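Local structure of amidohydrolase 3 domain-containing protein (Pyrococcus furiosus, 3ICJ) at residues Lys120-Leu125 / Arg153-Val158; Phe140-Asp145 / Val172-Ser177. The protein is an uncharacterized zinc-binding member of the amidohydrolase family that probably hydrolyses carbon-nitrogen bonds other than peptide bonds. All coordinates share one frame; numbering follows the deposited sequence.

How the contacts relate
Both contacts belong to one six-stranded mixed sheet and the helices packed on it, well away from the two zinc ions. Contact 1 joins helix 122-130 to the short helix 153-156 and is buried: two leucines and Met-122 make up its apolar part, Asp-155 is the partly exposed partner at its polar border, and the exposed glutamates stay outside the touching set. Contact 2 lies on one face of the sheet, where Trp-142 at the end of strand 137-142 reaches across strand 163-167 to Val-174, and all its touching residues are buried. The centres of contact 1 and contact 2 are about 10 Å apart. The segments alternate along the chain, and polar groups tie segment 153-158 to segment 172-177, with Ser-177 OG probably hydrogen-bonded to Arg-153 NE and Asp-157 OD2.

Contact 1 (Lys120-Leu125 / Arg153-Val158); sequences KSMEEL and REDLDV
Leu-125 and Leu-156 form the wholly apolar pair of this packed contact, meeting methyl to methyl, with CD2 of Leu-125 3.8 Å from CD2 of Leu-156. Leu-125 leaves its helix pointing at the other segment. Leu-156 starts out to one side and gets there because its CG stands anti to the carbonyl carbon (chi1 -51°), from where CD2 extends to the partner. Branched, apolar leucine suits this place, since both residues also lie against Leu-165 of strand 163-167.

The second pair is packed as closely but mixed in character. Met-122 crosses Asp-155 at about a right angle, and its CG methylene, not its sulfur, does the touching, 3.9 Å from Asp-155 CG. The methionine side chain also lies against Pro-151 and Leu-147. Mainly CB and CG of Asp-155 face Met-122, while the polar demands of the oxygens are met elsewhere: OD1 forms a salt bridge with Arg-149 and OD2 a hydrogen bond with Thr-152 OG1. Each carboxylate oxygen thus has its own partner, which should limit rotation of the group.

Against this packed part stands the solvent side, with Glu-123 and Glu-154, whose charges suit an exposed face. Ser-121 is the N-cap of helix 122-130; its OG accepts a weak bond, 3.4 Å long, from Glu-124 N. Helix 122-130 and the short, weakly bonded helix 153-156 cover one face of a mixed beta-sheet through Leu-165, a helix-on-sheet layer.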
loop_
_atom_site.group_PDB
_atom_site.type_symbol
_atom_site.label_atom_id
_atom_site.label_comp_id
_atom_site.label_asym_id
_atom_site.label_seq_id
_atom_site.Cartn_x
_atom_site.Cartn_y
_atom_site.Cartn_z
ATOM N N LYS A 120 -3.464 -29.514 11.003
ATOM C CA LYS A 120 -2.712 -30.722 11.354
ATOM C C LYS A 120 -2.971 -31.956 10.482
ATOM O O LYS A 120 -2.166 -32.892 10.480
ATOM C CB LYS A 120 -2.916 -31.064 12.835
ATOM C CG LYS A 120 -2.470 -29.971 13.812
ATOM C CD LYS A 120 -0.981 -29.675 13.691
ATOM C CE LYS A 120 -0.568 -28.566 14.636
ATOM N NZ LYS A 120 0.703 -27.968 14.147
ATOM N N SER A 121 -4.088 -31.970 9.756
ATOM C CA SER A 121 -4.427 -33.120 8.910
ATOM C C SER A 121 -5.179 -32.692 7.655
ATOM O O SER A 121 -5.787 -31.622 7.628
ATOM C CB SER A 121 -5.239 -34.172 9.694
ATOM O OG SER A 121 -6.594 -33.778 9.882
ATOM N N MET A 122 -5.140 -33.539 6.625
ATOM C CA MET A 122 -5.874 -33.284 5.376
ATOM C C MET A 122 -7.396 -33.195 5.587
ATOM O O MET A 122 -8.079 -32.471 4.864
ATOM C CB MET A 122 -5.524 -34.327 4.300
ATOM C CG MET A 122 -5.710 -33.833 2.840
ATOM S SD MET A 122 -4.651 -32.446 2.378
ATOM C CE MET A 122 -3.038 -33.097 2.830
ATOM N N GLU A 123 -7.895 -33.911 6.597
ATOM C CA GLU A 123 -9.300 -33.891 7.014
ATOM C C GLU A 123 -9.709 -32.500 7.492
ATOM O O GLU A 123 -10.756 -31.998 7.073
ATOM C CB GLU A 123 -9.565 -34.923 8.129
ATOM C CG GLU A 123 -9.526 -36.411 7.695
ATOM C CD GLU A 123 -8.131 -36.904 7.255
ATOM O OE1 GLU A 123 -7.106 -36.491 7.854
ATOM O OE2 GLU A 123 -8.060 -37.702 6.294
ATOM N N GLU A 124 -8.936 -31.904 8.380
ATOM C CA GLU A 124 -9.169 -30.571 8.816
ATOM C C GLU A 124 -8.972 -29.472 7.746
ATOM O O GLU A 124 -9.682 -28.482 7.706
ATOM C CB GLU A 124 -8.327 -30.274 10.047
ATOM C CG GLU A 124 -8.060 -28.820 10.254
ATOM C CD GLU A 124 -8.057 -28.442 11.700
ATOM O OE1 GLU A 124 -9.035 -27.813 12.150
ATOM O OE2 GLU A 124 -7.068 -28.766 12.384
ATOM N N LEU A 125 -7.983 -29.684 6.891
ATOM C CA LEU A 125 -7.755 -28.768 5.776
ATOM C C LEU A 125 -8.971 -28.746 4.869
ATOM O O LEU A 125 -9.429 -27.670 4.487
ATOM C CB LEU A 125 -6.494 -29.129 4.972
ATOM C CG LEU A 125 -6.107 -28.199 3.804
ATOM C CD1 LEU A 125 -4.609 -27.946 3.756
ATOM C CD2 LEU A 125 -6.593 -28.736 2.459
ATOM N N ARG A 153 -4.560 -32.290 -5.846
ATOM C CA ARG A 153 -5.759 -32.153 -6.664
ATOM C C ARG A 153 -6.869 -33.134 -6.285
ATOM O O ARG A 153 -8.036 -32.742 -6.187
ATOM C CB ARG A 153 -5.346 -32.348 -8.131
ATOM C CG ARG A 153 -6.438 -32.307 -9.145
ATOM C CD ARG A 153 -5.985 -33.000 -10.436
ATOM N NE ARG A 153 -6.927 -32.708 -11.515
ATOM C CZ ARG A 153 -6.611 -32.517 -12.796
ATOM N NH1 ARG A 153 -5.346 -32.572 -13.203
ATOM N NH2 ARG A 153 -7.572 -32.242 -13.675
ATOM N N GLU A 154 -6.492 -34.394 -6.069
ATOM C CA GLU A 154 -7.417 -35.462 -5.697
ATOM C C GLU A 154 -8.073 -35.270 -4.309
ATOM O O GLU A 154 -9.272 -35.526 -4.151
ATOM C CB GLU A 154 -6.717 -36.827 -5.816
ATOM C CG GLU A 154 -7.412 -37.966 -5.087
ATOM C CD GLU A 154 -7.191 -39.307 -5.737
ATOM O OE1 GLU A 154 -6.315 -39.408 -6.631
ATOM O OE2 GLU A 154 -7.904 -40.257 -5.350
ATOM N N ASP A 155 -7.305 -34.800 -3.324
ATOM C CA ASP A 155 -7.857 -34.474 -1.989
ATOM C C ASP A 155 -8.904 -33.361 -2.067
ATOM O O ASP A 155 -9.914 -33.389 -1.360
ATOM C CB ASP A 155 -6.743 -34.035 -1.030
ATOM C CG ASP A 155 -5.677 -35.103 -0.839
ATOM O OD1 ASP A 155 -6.022 -36.217 -0.403
ATOM O OD2 ASP A 155 -4.488 -34.832 -1.117
ATOM N N LEU A 156 -8.657 -32.388 -2.940
ATOM C CA LEU A 156 -9.506 -31.203 -3.030
ATOM C C LEU A 156 -10.643 -31.359 -4.038
ATOM O O LEU A 156 -11.531 -30.499 -4.118
ATOM C CB LEU A 156 -8.664 -29.969 -3.360
ATOM C CG LEU A 156 -7.434 -29.709 -2.489
ATOM C CD1 LEU A 156 -6.600 -28.616 -3.112
ATOM C CD2 LEU A 156 -7.837 -29.338 -1.070
ATOM N N ASP A 157 -10.623 -32.454 -4.800
ATOM C CA ASP A 157 -11.705 -32.749 -5.743
ATOM C C ASP A 157 -13.015 -33.149 -5.064
ATOM O O ASP A 157 -14.039 -33.262 -5.739
ATOM C CB ASP A 157 -11.288 -33.815 -6.764
ATOM C CG ASP A 157 -10.592 -33.225 -7.981
ATOM O OD1 ASP A 157 -10.563 -31.985 -8.125
ATOM O OD2 ASP A 157 -10.073 -34.016 -8.796
ATOM N N VAL A 158 -12.990 -33.360 -3.743
ATOM C CA VAL A 158 -14.229 -33.595 -2.978
ATOM C C VAL A 158 -15.090 -32.316 -2.831
ATOM O O VAL A 158 -16.294 -32.397 -2.594
ATOM C CB VAL A 158 -13.987 -34.288 -1.583
ATOM C CG1 VAL A 158 -13.282 -35.643 -1.743
ATOM C CG2 VAL A 158 -13.234 -33.373 -0.627
#

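Contact 2 (Phe140-Asp145 / Val172-Ser177); sequences FGWDQD and VAVMNS
This is a buried aromatic-aliphatic contact on one face of the six-stranded mixed sheet, made between two strands that are not neighbours: 137-142 and 172-175 are separated by strand 163-167. Trp-142, the last residue of its strand, reaches across strand 163-167 with an indole large enough to meet Val-174. One methyl does most of the touching: Val-174 CG1 lies 3.8 Å from Trp-142 NE1 and 3.9 Å from Trp-142 CZ2, approaching the ring obliquely. The benzo edge of the indole also comes near the backbone of strand 172-175, with Trp-142 CZ2 4.4 Å from Ala-173 C, close to the ring plane.

Both side chains take the first torsion that sets a branch between the backbone N and the carbonyl carbon (chi1 61° for Trp-142, 68° for Val-174 CG1), and these branches meet across the intervening strand. The indole N-H is satisfied by that strand 163-167, where NE1 donates to Leu-165 O; the bond helps fix the rotation of the ring. Strand 163-167 is parallel to 137-142 and antiparallel to 172-175, which makes it the point where the sheet changes direction, and the valine is bonded to Leu-165 through its backbone. Beta-branched valine suits an extended strand and here touches both the indole and Ile-197 of strand 197-199. Beyond the tryptophan, Asp-143 caps helix 144-147: its OD1 accepts from Asp-145 N at 3.1 Å, met from above the carboxylate plane.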
loop_
_atom_site.group_PDB
_atom_site.type_symbol
_atom_site.label_atom_id
_atom_site.label_comp_id
_atom_site.label_asym_id
_atom_site.label_seq_id
_atom_site.Cartn_x
_atom_site.Cartn_y
_atom_site.Cartn_z
ATOM N N PHE A 140 -4.655 -19.920 2.057
ATOM C CA PHE A 140 -3.214 -19.741 2.222
ATOM C C PHE A 140 -2.702 -20.392 3.505
ATOM O O PHE A 140 -3.474 -20.649 4.435
ATOM C CB PHE A 140 -2.856 -18.242 2.250
ATOM C CG PHE A 140 -3.224 -17.551 3.544
ATOM C CD1 PHE A 140 -2.277 -17.384 4.559
ATOM C CD2 PHE A 140 -4.520 -17.073 3.756
ATOM C CE1 PHE A 140 -2.616 -16.769 5.766
ATOM C CE2 PHE A 140 -4.866 -16.446 4.963
ATOM C CZ PHE A 140 -3.912 -16.293 5.963
ATOM N N GLY A 141 -1.392 -20.614 3.562
ATOM C CA GLY A 141 -0.726 -20.926 4.815
ATOM C C GLY A 141 -0.587 -22.380 5.222
ATOM O O GLY A 141 -0.171 -22.652 6.347
ATOM N N TRP A 142 -0.930 -23.318 4.338
ATOM C CA TRP A 142 -0.695 -24.737 4.632
ATOM C C TRP A 142 0.788 -25.121 4.529
ATOM O O TRP A 142 1.588 -24.428 3.899
ATOM C CB TRP A 142 -1.562 -25.658 3.762
ATOM C CG TRP A 142 -1.339 -25.546 2.269
ATOM C CD1 TRP A 142 -2.088 -24.811 1.386
ATOM C CD2 TRP A 142 -0.321 -26.202 1.482
ATOM N NE1 TRP A 142 -1.603 -24.962 0.107
ATOM C CE2 TRP A 142 -0.521 -25.809 0.133
ATOM C CE3 TRP A 142 0.734 -27.082 1.781
ATOM C CZ2 TRP A 142 0.302 -26.265 -0.918
ATOM C CZ3 TRP A 142 1.559 -27.526 0.735
ATOM C CH2 TRP A 142 1.330 -27.122 -0.597
ATOM N N ASP A 143 1.128 -26.251 5.135
ATOM C CA ASP A 143 2.494 -26.753 5.176
ATOM C C ASP A 143 2.377 -28.270 5.211
ATOM O O ASP A 143 1.671 -28.821 6.065
ATOM C CB ASP A 143 3.195 -26.216 6.435
ATOM C CG ASP A 143 4.700 -26.511 6.480
ATOM O OD1 ASP A 143 5.186 -27.467 5.838
ATOM O OD2 ASP A 143 5.405 -25.771 7.201
ATOM N N GLN A 144 3.064 -28.940 4.284
ATOM C CA GLN A 144 2.998 -30.408 4.160
ATOM C C GLN A 144 3.615 -31.165 5.348
ATOM O O GLN A 144 3.276 -32.322 5.579
ATOM C CB GLN A 144 3.608 -30.887 2.835
ATOM C CG GLN A 144 5.137 -30.827 2.754
ATOM C CD GLN A 144 5.677 -29.469 2.320
ATOM O OE1 GLN A 144 4.929 -28.503 2.104
ATOM N NE2 GLN A 144 6.988 -29.394 2.183
ATOM N N ASP A 145 4.505 -30.504 6.090
ATOM C CA ASP A 145 5.089 -31.065 7.316
ATOM C C ASP A 145 4.072 -31.114 8.445
ATOM O O ASP A 145 4.005 -32.105 9.174
ATOM C CB ASP A 145 6.310 -30.256 7.759
ATOM C CG ASP A 145 7.407 -30.235 6.710
ATOM O OD1 ASP A 145 7.594 -31.254 6.009
ATOM O OD2 ASP A 145 8.086 -29.193 6.594
ATOM N N VAL A 172 4.454 -21.584 -3.703
ATOM C CA VAL A 172 3.803 -22.813 -4.226
ATOM C C VAL A 172 2.284 -22.725 -3.969
ATOM O O VAL A 172 1.864 -22.123 -2.974
ATOM C CB VAL A 172 4.362 -24.116 -3.536
ATOM C CG1 VAL A 172 3.694 -25.389 -4.085
ATOM C CG2 VAL A 172 5.903 -24.235 -3.649
ATOM N N ALA A 173 1.463 -23.315 -4.845
ATOM C CA ALA A 173 0.031 -23.427 -4.582
ATOM C C ALA A 173 -0.515 -24.783 -5.025
ATOM O O ALA A 173 0.042 -25.402 -5.919
ATOM C CB ALA A 173 -0.728 -22.303 -5.270
ATOM N N VAL A 174 -1.580 -25.243 -4.374
ATOM C CA VAL A 174 -2.306 -26.439 -4.816
ATOM C C VAL A 174 -3.717 -26.039 -5.242
ATOM O O VAL A 174 -4.316 -25.120 -4.663
ATOM C CB VAL A 174 -2.294 -27.593 -3.741
ATOM C CG1 VAL A 174 -3.122 -27.226 -2.496
ATOM C CG2 VAL A 174 -2.758 -28.942 -4.342
ATOM N N MET A 175 -4.235 -26.713 -6.271
ATOM C CA MET A 175 -5.585 -26.447 -6.769
ATOM C C MET A 175 -6.340 -27.752 -7.074
ATOM O O MET A 175 -5.722 -28.815 -7.213
ATOM C CB MET A 175 -5.546 -25.482 -7.985
ATOM C CG MET A 175 -4.883 -26.038 -9.259
ATOM S SD MET A 175 -4.552 -24.771 -10.528
ATOM C CE MET A 175 -3.019 -24.121 -9.928
ATOM N N ASN A 176 -7.670 -27.690 -7.148
ATOM C CA ASN A 176 -8.415 -28.873 -7.603
ATOM C C ASN A 176 -8.623 -28.850 -9.126
ATOM O O ASN A 176 -8.127 -27.932 -9.803
ATOM C CB ASN A 176 -9.716 -29.086 -6.814
ATOM C CG ASN A 176 -10.736 -28.002 -7.047
ATOM O OD1 ASN A 176 -10.524 -27.074 -7.840
ATOM N ND2 ASN A 176 -11.863 -28.110 -6.350
ATOM N N SER A 177 -9.329 -29.858 -9.648
ATOM C CA SER A 177 -9.547 -30.017 -11.093
ATOM C C SER A 177 -10.340 -28.890 -11.741
ATOM O O SER A 177 -9.983 -28.442 -12.837
ATOM C CB SER A 177 -10.211 -31.364 -11.408
ATOM O OG SER A 177 -9.360 -32.428 -11.012
#